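Local coordinates for ribulose-bisphosphate carboxylase (Alicyclobacillus acidocaldarius subsp. acidocaldarius, PDB 4NAS), which belongs to the ribulose bisphosphate carboxylase large-chain family, joining an N-terminal alpha/beta domain to a TIM-barrel domain in an assembly of two chains, at residues G40-L45 / E52-C57; A85-N88 / A92-L95; V35-G40 / I80-A85; G100-S103 / E107-L110. All coordinates share one frame; numbering follows the deposited sequence.

Contact 1 of 4, residues G40-L45 / E52-C57; sequences GTWTDL and EVAKHC
Trp42 pushes the six-membered end of its indole against Ala54 and Cys57, joining the loop after helix 26-36 to helix 47-54 and the type I turn from Ala54 to Cys57, in the N-terminal alpha/beta domain. Ala54 is met edge-on: Trp42 CH2 lies 3.7 Å from Ala54 CA, and the methyl of Ala54 also sits at the ring edge, close to its plane. Cys57 makes a sulfur-aromatic contact, its SG 3.9 Å from Trp42 CZ2. Measured to the centroid of the six-membered ring of Trp42, SG is 5.0 Å away and 52° off the normal, an oblique approach. Val53 divides its two methyls between neighbours. With CG1 anti to the backbone N (chi1 172°), that branch comes obliquely to the indole, 4.3 Å from Trp42 CZ3, while Val53 CG2 meets Leu45 CD1 at 3.7 Å, the two side chains crossing nearly at right angles. Behind these contacts, the turn is closed by Cys57 N bonding to Ala54 O at 2.9 Å, which brings the thiol round to the same ring as the Ala54 methyl. The second subunit borders the contact: its Ala151 packs on Thr43 and its Glu159 on Leu45, and His56 NE2 is hydrogen-bonded to Tyr186 OH of that subunit. Around Asp44 the loop makes an inverse gamma turn, with Leu45 N 2.7 Å from Thr43 O. Just ahead of the indole, Thr41 OG1 donates to Trp42 O over 3.2 Å, from a position tilted out of the carbonyl plane.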
loop_
_atom_site.group_PDB
_atom_site.type_symbol
_atom_site.label_atom_id
_atom_site.label_comp_id
_atom_site.label_asym_id
_atom_site.label_seq_id
_atom_site.Cartn_x
_atom_site.Cartn_y
_atom_site.Cartn_z
ATOM N N GLY B 40 19.772 1.299 -14.337
ATOM C CA GLY B 40 19.087 2.267 -15.175
ATOM C C GLY B 40 19.492 2.111 -16.625
ATOM O O GLY B 40 18.688 1.704 -17.465
ATOM N N THR B 41 20.751 2.427 -16.909
ATOM C CA THR B 41 21.318 2.212 -18.231
ATOM C C THR B 41 22.840 2.192 -18.150
ATOM O O THR B 41 23.429 2.663 -17.170
ATOM C CB THR B 41 20.891 3.302 -19.237
ATOM O OG1 THR B 41 21.630 3.138 -20.454
ATOM C CG2 THR B 41 21.180 4.675 -18.682
ATOM N N TRP B 42 23.474 1.635 -19.173
ATOM C CA TRP B 42 24.925 1.644 -19.229
ATOM C C TRP B 42 25.405 3.050 -19.520
ATOM O O TRP B 42 24.782 3.777 -20.290
ATOM C CB TRP B 42 25.437 0.632 -20.255
ATOM C CG TRP B 42 25.206 -0.777 -19.784
ATOM C CD1 TRP B 42 24.226 -1.634 -20.196
ATOM C CD2 TRP B 42 25.943 -1.466 -18.769
ATOM N NE1 TRP B 42 24.324 -2.826 -19.516
ATOM C CE2 TRP B 42 25.366 -2.747 -18.631
ATOM C CE3 TRP B 42 27.040 -1.127 -17.966
ATOM C CZ2 TRP B 42 25.853 -3.692 -17.725
ATOM C CZ3 TRP B 42 27.524 -2.066 -17.068
ATOM C CH2 TRP B 42 26.931 -3.334 -16.955
ATOM N N THR B 43 26.514 3.434 -18.895
ATOM C CA THR B 43 27.069 4.777 -19.051
ATOM C C THR B 43 28.446 4.725 -19.727
ATOM O O THR B 43 29.176 3.745 -19.571
ATOM C CB THR B 43 27.229 5.448 -17.681
ATOM O OG1 THR B 43 27.896 4.542 -16.796
ATOM C CG2 THR B 43 25.879 5.781 -17.093
ATOM N N ASP B 44 28.798 5.779 -20.458
ATOM C CA ASP B 44 30.102 5.841 -21.144
ATOM C C ASP B 44 31.277 6.053 -20.172
ATOM O O ASP B 44 31.908 7.113 -20.172
ATOM C CB ASP B 44 30.096 6.938 -22.228
ATOM C CG ASP B 44 31.298 6.848 -23.175
ATOM O OD1 ASP B 44 31.683 5.724 -23.562
ATOM O OD2 ASP B 44 31.854 7.908 -23.545
ATOM N N LEU B 45 31.562 5.036 -19.357
ATOM C CA LEU B 45 32.646 5.080 -18.369
ATOM C C LEU B 45 33.887 4.348 -18.879
ATOM O O LEU B 45 33.803 3.583 -19.837
ATOM C CB LEU B 45 32.183 4.430 -17.060
ATOM C CG LEU B 45 31.114 5.128 -16.213
ATOM C CD1 LEU B 45 30.649 4.208 -15.091
ATOM C CD2 LEU B 45 31.628 6.439 -15.645
ATOM N N GLU B 52 33.050 -2.591 -12.525
ATOM C CA GLU B 52 32.618 -2.327 -11.160
ATOM C C GLU B 52 31.120 -2.036 -11.106
ATOM O O GLU B 52 30.413 -2.507 -10.199
ATOM C CB GLU B 52 33.406 -1.155 -10.581
ATOM N N VAL B 53 30.646 -1.265 -12.083
ATOM C CA VAL B 53 29.225 -0.926 -12.196
ATOM C C VAL B 53 28.410 -2.182 -12.501
ATOM O O VAL B 53 27.270 -2.336 -12.035
ATOM C CB VAL B 53 28.979 0.160 -13.291
ATOM C CG1 VAL B 53 27.496 0.370 -13.548
ATOM C CG2 VAL B 53 29.634 1.480 -12.886
ATOM N N ALA B 54 29.020 -3.081 -13.269
ATOM C CA ALA B 54 28.393 -4.330 -13.691
ATOM C C ALA B 54 27.827 -5.116 -12.515
ATOM O O ALA B 54 26.781 -5.752 -12.633
ATOM C CB ALA B 54 29.383 -5.187 -14.475
ATOM N N LYS B 55 28.514 -5.050 -11.380
ATOM C CA LYS B 55 28.094 -5.774 -10.187
ATOM C C LYS B 55 26.786 -5.236 -9.602
ATOM O O LYS B 55 26.167 -5.896 -8.775
ATOM C CB LYS B 55 29.203 -5.772 -9.125
ATOM C CG LYS B 55 29.023 -4.737 -8.018
ATOM C CD LYS B 55 29.256 -5.347 -6.641
ATOM C CE LYS B 55 28.372 -4.693 -5.581
ATOM N NZ LYS B 55 28.498 -5.369 -4.255
ATOM N N HIS B 56 26.373 -4.047 -10.037
ATOM C CA HIS B 56 25.105 -3.463 -9.611
ATOM C C HIS B 56 23.995 -3.762 -10.614
ATOM O O HIS B 56 22.827 -3.401 -10.398
ATOM C CB HIS B 56 25.235 -1.945 -9.428
ATOM C CG HIS B 56 26.002 -1.543 -8.208
ATOM N ND1 HIS B 56 25.409 -1.405 -6.969
ATOM C CD2 HIS B 56 27.315 -1.257 -8.032
ATOM C CE1 HIS B 56 26.323 -1.044 -6.086
ATOM N NE2 HIS B 56 27.490 -0.947 -6.705
ATOM N N CYS B 57 24.349 -4.416 -11.718
ATOM C CA CYS B 57 23.355 -4.643 -12.762
ATOM C C CYS B 57 22.539 -5.907 -12.503
ATOM O O CYS B 57 23.058 -6.893 -11.984
ATOM C CB CYS B 57 23.999 -4.689 -14.154
ATOM S SG CYS B 57 22.791 -4.808 -15.504
#

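Contact 2 of 4, residues A85-N88 / A92-L95; sequences ANLN and ASLL
Leu87 spreads over the first turn of helix 91-99, overlapping Ser93 and reaching Leu94. Its CD2 methyl rests 3.6 Å from Ser93 O, so the leucine covers backbone as well as side chain. Closer to its root, Leu87 CB is 3.8 Å from Ser93 OG, and Leu87 CD1 meets Leu94 CD1 at 4.1 Å, where the two isobutyl groups cross at a slant. Asn88 comes up beside the same serine. Its CG lies between the backbone N and the carbonyl carbon (chi1 69°), which swings the amide back toward the helix and sets Asn88 OD1 3.1 Å from Ser93 CB, a tight fit. The polar ends nevertheless are held by Thr90, between the two segments: Asn88 OD1 pairs with Thr90 OG1, and Ser93 OG with Thr90 O. Thr90 therefore ties the amide and the hydroxyl to one residue from its side chain and its carbonyl respectively, which should limit rotation of both groups. Asn88 N, by contrast, is buried here with no hydrogen-bonding partner in the model, its neighbour Ser93 OG being 3.6 Å off. Phe182 of the second subunit packs on both Asn88 and Ser93, closing this corner against the dimer partner. The segment 85-88 is part of the connection leading from strand 73-83 into helix 91-99. The helix start is in turn joined to the other domain of its own chain, where Asp249 in helix 248-256 accepts a hydrogen bond from Ala92 N, while Leu94 packs on Met115, beyond strand 108-114.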
loop_
_atom_site.group_PDB
_atom_site.type_symbol
_atom_site.label_atom_id
_atom_site.label_comp_id
_atom_site.label_asym_id
_atom_site.label_seq_id
_atom_site.Cartn_x
_atom_site.Cartn_y
_atom_site.Cartn_z
ATOM N N ALA B 85 22.797 -5.227 -3.235
ATOM C CA ALA B 85 23.566 -4.031 -2.959
ATOM C C ALA B 85 22.852 -2.756 -3.361
ATOM O O ALA B 85 23.271 -1.678 -2.956
ATOM C CB ALA B 85 24.927 -4.104 -3.637
ATOM N N ASN B 86 21.789 -2.865 -4.158
ATOM C CA ASN B 86 21.033 -1.676 -4.545
ATOM C C ASN B 86 19.906 -1.328 -3.578
ATOM O O ASN B 86 19.262 -0.280 -3.720
ATOM C CB ASN B 86 20.451 -1.819 -5.954
ATOM C CG ASN B 86 21.505 -2.085 -6.970
ATOM O OD1 ASN B 86 22.676 -1.761 -6.756
ATOM N ND2 ASN B 86 21.116 -2.694 -8.082
ATOM N N LEU B 87 19.668 -2.212 -2.611
ATOM C CA LEU B 87 18.604 -1.998 -1.632
ATOM C C LEU B 87 19.212 -1.334 -0.394
ATOM O O LEU B 87 20.436 -1.155 -0.305
ATOM C CB LEU B 87 17.877 -3.318 -1.291
ATOM C CG LEU B 87 17.272 -4.065 -2.492
ATOM C CD1 LEU B 87 16.501 -5.320 -2.076
ATOM C CD2 LEU B 87 16.371 -3.158 -3.318
ATOM N N ASN B 88 18.362 -0.956 0.553
ATOM C CA ASN B 88 18.819 -0.225 1.734
ATOM C C ASN B 88 18.173 -0.761 3.000
ATOM O O ASN B 88 18.104 -0.054 3.989
ATOM C CB ASN B 88 18.538 1.290 1.600
ATOM C CG ASN B 88 17.035 1.626 1.659
ATOM O OD1 ASN B 88 16.197 0.733 1.813
ATOM N ND2 ASN B 88 16.697 2.914 1.550
ATOM N N ALA B 92 10.177 -0.305 1.439
ATOM C CA ALA B 92 10.098 0.649 0.322
ATOM C C ALA B 92 11.101 0.319 -0.783
ATOM O O ALA B 92 10.762 0.325 -1.965
ATOM C CB ALA B 92 10.302 2.073 0.798
ATOM N N SER B 93 12.348 0.075 -0.401
ATOM C CA SER B 93 13.391 -0.153 -1.399
ATOM C C SER B 93 13.081 -1.445 -2.141
ATOM O O SER B 93 13.172 -1.511 -3.358
ATOM C CB SER B 93 14.756 -0.272 -0.745
ATOM O OG SER B 93 14.798 -1.456 0.030
ATOM N N LEU B 94 12.669 -2.456 -1.386
ATOM C CA LEU B 94 12.340 -3.745 -1.943
ATOM C C LEU B 94 11.184 -3.650 -2.949
ATOM O O LEU B 94 11.303 -4.080 -4.101
ATOM C CB LEU B 94 12.001 -4.720 -0.811
ATOM C CG LEU B 94 11.515 -6.080 -1.312
ATOM C CD1 LEU B 94 12.627 -6.754 -2.160
ATOM C CD2 LEU B 94 11.052 -6.989 -0.160
ATOM N N LEU B 95 10.063 -3.080 -2.510
ATOM C CA LEU B 95 8.860 -2.992 -3.358
ATOM C C LEU B 95 9.028 -2.094 -4.597
ATOM O O LEU B 95 8.588 -2.430 -5.714
ATOM C CB LEU B 95 7.645 -2.558 -2.496
ATOM C CG LEU B 95 7.258 -3.695 -1.535
ATOM C CD1 LEU B 95 6.025 -3.389 -0.647
ATOM C CD2 LEU B 95 6.998 -4.976 -2.324
#

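Contact 3 of 4, residues V35-G40 / I80-A85; sequences VGLTIG and IAYPVA
Tyr82 receives Leu37 and Thr38 along one side of its phenol ring. The CB of Leu37 lies in the ring plane at its edge, 3.7 Å from Tyr82 CE2, and the leucine then runs on toward the phenol oxygen, bringing Leu37 CD1 to 3.7 Å from Tyr82 OH. The CG2 methyl of Thr38 lies oblique to the ring, its side chain crossing that of Tyr82 at about a right angle: CG2 is 3.7 Å from Tyr82 CD2 and 3.9 Å from Pro83 CD, filling the angle between the phenol and the proline ring. In the N-terminal domain this is where the chain leaving helix 26-36 meets strand 73-83 of the mixed sheet, Leu37 being the first residue past the helix to depart from helical backbone angles. Thr38 is fixed by its hydroxyl. A chi1 of 57° sets OG1 between the backbone N and the carbonyl carbon, hydrogen-bonded to Ala34 O in the last turn of the helix and to Gly58 N, while CG2 is left to face the strand. On one face of the Tyr82 ring, Ile80 CG2 stands 3.4 Å above the plane, displaced toward the rim, and Ile33 of the helix also packs on Tyr82. A bound calcium ion lies about 7 Å from the Leu37 side chain.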
loop_
_atom_site.group_PDB
_atom_site.type_symbol
_atom_site.label_atom_id
_atom_site.label_comp_id
_atom_site.label_asym_id
_atom_site.label_seq_id
_atom_site.Cartn_x
_atom_site.Cartn_y
_atom_site.Cartn_z
ATOM N N VAL B 35 18.044 -4.448 -16.559
ATOM C CA VAL B 35 18.959 -3.311 -16.628
ATOM C C VAL B 35 18.318 -2.021 -16.101
ATOM O O VAL B 35 18.907 -1.314 -15.283
ATOM C CB VAL B 35 19.483 -3.125 -18.071
ATOM C CG1 VAL B 35 20.242 -1.792 -18.248
ATOM C CG2 VAL B 35 20.353 -4.320 -18.463
ATOM N N GLY B 36 17.101 -1.732 -16.551
ATOM C CA GLY B 36 16.426 -0.492 -16.203
ATOM C C GLY B 36 16.060 -0.323 -14.735
ATOM O O GLY B 36 15.994 0.797 -14.236
ATOM N N LEU B 37 15.779 -1.423 -14.050
ATOM C CA LEU B 37 15.400 -1.368 -12.635
ATOM C C LEU B 37 16.579 -1.605 -11.693
ATOM O O LEU B 37 16.391 -1.793 -10.496
ATOM C CB LEU B 37 14.296 -2.386 -12.329
ATOM C CG LEU B 37 13.011 -2.168 -13.118
ATOM C CD1 LEU B 37 11.971 -3.203 -12.716
ATOM C CD2 LEU B 37 12.491 -0.744 -12.921
ATOM N N THR B 38 17.794 -1.592 -12.228
ATOM C CA THR B 38 18.966 -1.724 -11.385
ATOM C C THR B 38 19.954 -0.572 -11.603
ATOM O O THR B 38 20.025 0.342 -10.778
ATOM C CB THR B 38 19.648 -3.087 -11.572
ATOM O OG1 THR B 38 19.997 -3.272 -12.950
ATOM C CG2 THR B 38 18.697 -4.203 -11.137
ATOM N N ILE B 39 20.708 -0.627 -12.703
ATOM C CA ILE B 39 21.643 0.436 -13.052
ATOM C C ILE B 39 21.010 1.523 -13.907
ATOM O O ILE B 39 21.637 2.559 -14.176
ATOM C CB ILE B 39 22.890 -0.110 -13.789
ATOM C CG1 ILE B 39 22.486 -0.863 -15.063
ATOM C CG2 ILE B 39 23.684 -1.007 -12.869
ATOM C CD1 ILE B 39 23.619 -0.937 -16.128
ATOM N N GLY B 40 19.772 1.299 -14.337
ATOM C CA GLY B 40 19.087 2.267 -15.175
ATOM C C GLY B 40 19.492 2.111 -16.625
ATOM O O GLY B 40 18.688 1.704 -17.465
ATOM N N ILE B 80 13.675 -12.355 -12.633
ATOM C CA ILE B 80 14.698 -11.299 -12.684
ATOM C C ILE B 80 15.489 -11.254 -11.363
ATOM O O ILE B 80 14.892 -11.300 -10.276
ATOM C CB ILE B 80 14.075 -9.902 -12.941
ATOM C CG1 ILE B 80 13.233 -9.889 -14.224
ATOM C CG2 ILE B 80 15.154 -8.825 -13.004
ATOM C CD1 ILE B 80 14.029 -10.220 -15.498
ATOM N N ALA B 81 16.820 -11.194 -11.452
ATOM C CA ALA B 81 17.672 -11.067 -10.266
ATOM C C ALA B 81 18.103 -9.613 -10.029
ATOM O O ALA B 81 18.715 -8.995 -10.902
ATOM C CB ALA B 81 18.891 -11.966 -10.384
ATOM N N TYR B 82 17.768 -9.084 -8.855
ATOM C CA TYR B 82 18.117 -7.716 -8.449
ATOM C C TYR B 82 19.164 -7.750 -7.346
ATOM O O TYR B 82 18.869 -8.172 -6.225
ATOM C CB TYR B 82 16.889 -6.973 -7.900
ATOM C CG TYR B 82 15.752 -6.853 -8.883
ATOM C CD1 TYR B 82 14.817 -7.882 -9.014
ATOM C CD2 TYR B 82 15.601 -5.722 -9.679
ATOM C CE1 TYR B 82 13.783 -7.791 -9.905
ATOM C CE2 TYR B 82 14.535 -5.623 -10.575
ATOM C CZ TYR B 82 13.636 -6.670 -10.678
ATOM O OH TYR B 82 12.579 -6.629 -11.549
ATOM N N PRO B 83 20.382 -7.290 -7.651
ATOM C CA PRO B 83 21.495 -7.355 -6.696
ATOM C C PRO B 83 21.102 -6.679 -5.397
ATOM O O PRO B 83 20.512 -5.602 -5.434
ATOM C CB PRO B 83 22.597 -6.540 -7.392
ATOM C CG PRO B 83 22.295 -6.660 -8.845
ATOM C CD PRO B 83 20.779 -6.705 -8.945
ATOM N N VAL B 84 21.413 -7.300 -4.266
ATOM C CA VAL B 84 20.960 -6.789 -2.970
ATOM C C VAL B 84 21.652 -5.474 -2.607
ATOM O O VAL B 84 21.149 -4.685 -1.802
ATOM C CB VAL B 84 21.199 -7.853 -1.870
ATOM C CG1 VAL B 84 20.935 -7.300 -0.463
ATOM C CG2 VAL B 84 20.323 -9.050 -2.144
ATOM N N ALA B 85 22.797 -5.227 -3.235
ATOM C CA ALA B 85 23.566 -4.031 -2.959
ATOM C C ALA B 85 22.852 -2.756 -3.361
ATOM O O ALA B 85 23.271 -1.678 -2.956
ATOM C CB ALA B 85 24.927 -4.104 -3.637
#

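Contact 4 of 4, residues G100-S103 / E107-L110; sequences GKLS and EIRL
Between Ser103 and Ile108 the backbones come within 6.8 Å, CA to CA, as the 3-10 turn that follows helix 91-99 passes the start of strand 108-114. Ile108 fills the gap with two of its methyls. Its CD1 abuts the end of Leu102, 3.6 Å from Leu102 CD1 and 3.7 Å from Leu102 CG, with the two side chains crossing at about a right angle. The other branch, CG2, presses on main chain, 3.4 Å from Leu102 O. Leu102 reaches across because its CG is anti to the backbone N (chi1 -174°). Ser103 turns its CB away from the strand, and its OG donates to Gly100 O over 3.0 Å, at a C=O...OG angle of 153°, somewhat bent and tilted from the carbonyl plane, bracing the turn. Tyr17 and Ile33 pack on Leu102, and Leu19 and Phe99 on Ile108, joining the turn to strand 12-22 and to helices 26-36 and 91-99. A water 3.0 Å from Ser103 O and 2.9 Å from Ile108 O may link the two carbonyls but need not donate to both at once. Across the contact Ile108 offers only hydrocarbon, to the Leu102 side chain and to its carbonyl oxygen; any polar link between the segments would probably run through this water.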
loop_
_atom_site.group_PDB
_atom_site.type_symbol
_atom_site.label_atom_id
_atom_site.label_comp_id
_atom_site.label_asym_id
_atom_site.label_seq_id
_atom_site.Cartn_x
_atom_site.Cartn_y
_atom_site.Cartn_z
ATOM N N GLY B 100 7.664 -1.682 -8.692
ATOM C CA GLY B 100 7.419 -0.255 -8.507
ATOM C C GLY B 100 6.781 0.282 -9.771
ATOM O O GLY B 100 5.546 0.260 -9.941
ATOM N N LYS B 101 7.640 0.745 -10.671
ATOM C CA LYS B 101 7.209 1.109 -12.009
ATOM C C LYS B 101 6.681 -0.121 -12.736
ATOM O O LYS B 101 5.781 -0.015 -13.555
ATOM C CB LYS B 101 8.366 1.714 -12.799
ATOM C CG LYS B 101 7.976 2.118 -14.202
ATOM C CD LYS B 101 9.051 1.768 -15.207
ATOM C CE LYS B 101 10.196 2.756 -15.147
ATOM N NZ LYS B 101 11.402 2.277 -15.887
ATOM N N LEU B 102 7.243 -1.292 -12.434
ATOM C CA LEU B 102 6.859 -2.504 -13.158
ATOM C C LEU B 102 5.393 -2.873 -12.939
ATOM O O LEU B 102 4.767 -3.488 -13.816
ATOM C CB LEU B 102 7.763 -3.676 -12.781
ATOM C CG LEU B 102 7.614 -4.998 -13.532
ATOM C CD1 LEU B 102 7.785 -4.823 -15.041
ATOM C CD2 LEU B 102 8.649 -5.977 -13.002
ATOM N N SER B 103 4.835 -2.475 -11.792
ATOM C CA SER B 103 3.452 -2.861 -11.439
ATOM C C SER B 103 2.418 -2.259 -12.367
ATOM O O SER B 103 1.264 -2.720 -12.422
ATOM C CB SER B 103 3.114 -2.471 -9.998
ATOM O OG SER B 103 2.874 -1.080 -9.877
ATOM N N GLU B 107 -0.777 -6.148 -17.959
ATOM C CA GLU B 107 -1.084 -7.402 -17.268
ATOM C C GLU B 107 0.168 -8.099 -16.757
ATOM O O GLU B 107 0.824 -8.821 -17.492
ATOM C CB GLU B 107 -1.866 -8.341 -18.183
ATOM C CG GLU B 107 -2.276 -9.631 -17.495
ATOM C CD GLU B 107 -3.250 -10.437 -18.318
ATOM O OE1 GLU B 107 -3.832 -9.863 -19.267
ATOM O OE2 GLU B 107 -3.418 -11.642 -18.011
ATOM N N ILE B 108 0.502 -7.883 -15.486
ATOM C CA ILE B 108 1.701 -8.475 -14.899
ATOM C C ILE B 108 1.444 -8.614 -13.401
ATOM O O ILE B 108 0.765 -7.777 -12.831
ATOM C CB ILE B 108 2.949 -7.577 -15.122
ATOM C CG1 ILE B 108 4.202 -8.255 -14.590
ATOM C CG2 ILE B 108 2.773 -6.147 -14.495
ATOM C CD1 ILE B 108 5.483 -7.619 -15.139
ATOM N N ARG B 109 1.972 -9.666 -12.791
ATOM C CA ARG B 109 1.713 -9.948 -11.378
ATOM C C ARG B 109 2.935 -10.555 -10.727
ATOM O O ARG B 109 3.541 -11.495 -11.269
ATOM C CB ARG B 109 0.516 -10.910 -11.280
ATOM C CG ARG B 109 0.090 -11.337 -9.892
ATOM C CD ARG B 109 -1.105 -12.314 -10.002
ATOM N NE ARG B 109 -2.002 -12.236 -8.852
ATOM C CZ ARG B 109 -2.074 -13.140 -7.891
ATOM N NH1 ARG B 109 -1.303 -14.218 -7.922
ATOM N NH2 ARG B 109 -2.921 -12.962 -6.890
ATOM N N LEU B 110 3.297 -10.043 -9.553
ATOM C CA LEU B 110 4.424 -10.593 -8.795
ATOM C C LEU B 110 4.017 -11.856 -8.024
ATOM O O LEU B 110 3.143 -11.806 -7.132
ATOM C CB LEU B 110 4.980 -9.520 -7.845
ATOM C CG LEU B 110 6.122 -9.944 -6.916
ATOM C CD1 LEU B 110 7.376 -10.319 -7.711
ATOM C CD2 LEU B 110 6.417 -8.774 -5.974
HETATM O O HOH W 1 -0.046 -5.306 -11.511
#

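How the contacts relate
All four contacts lie in the N-terminal domain and border the second subunit. Contact 1 is nested within the loop closed by contact 3, with centres about 10 Å apart and Gly40 in common; contact 2 begins at Ala85, where contact 3 ends, again about 10 Å away; contact 4 comes last, about 15 Å from contact 3 and 24 Å from contact 1. Contact 3 is therefore the hub, at the mixed sheet that contact 4 also reaches. His56 ND1 to Asn86 OD1, 2.8 Å, probably hydrogen-bonds contact 1 to contact 2, and Leu37 and Tyr82 touch Leu102 of contact 4. Together they join helices 26-36, 47-54 and 91-99 to strands 73-83 and 108-114, each within reach of the partner chain.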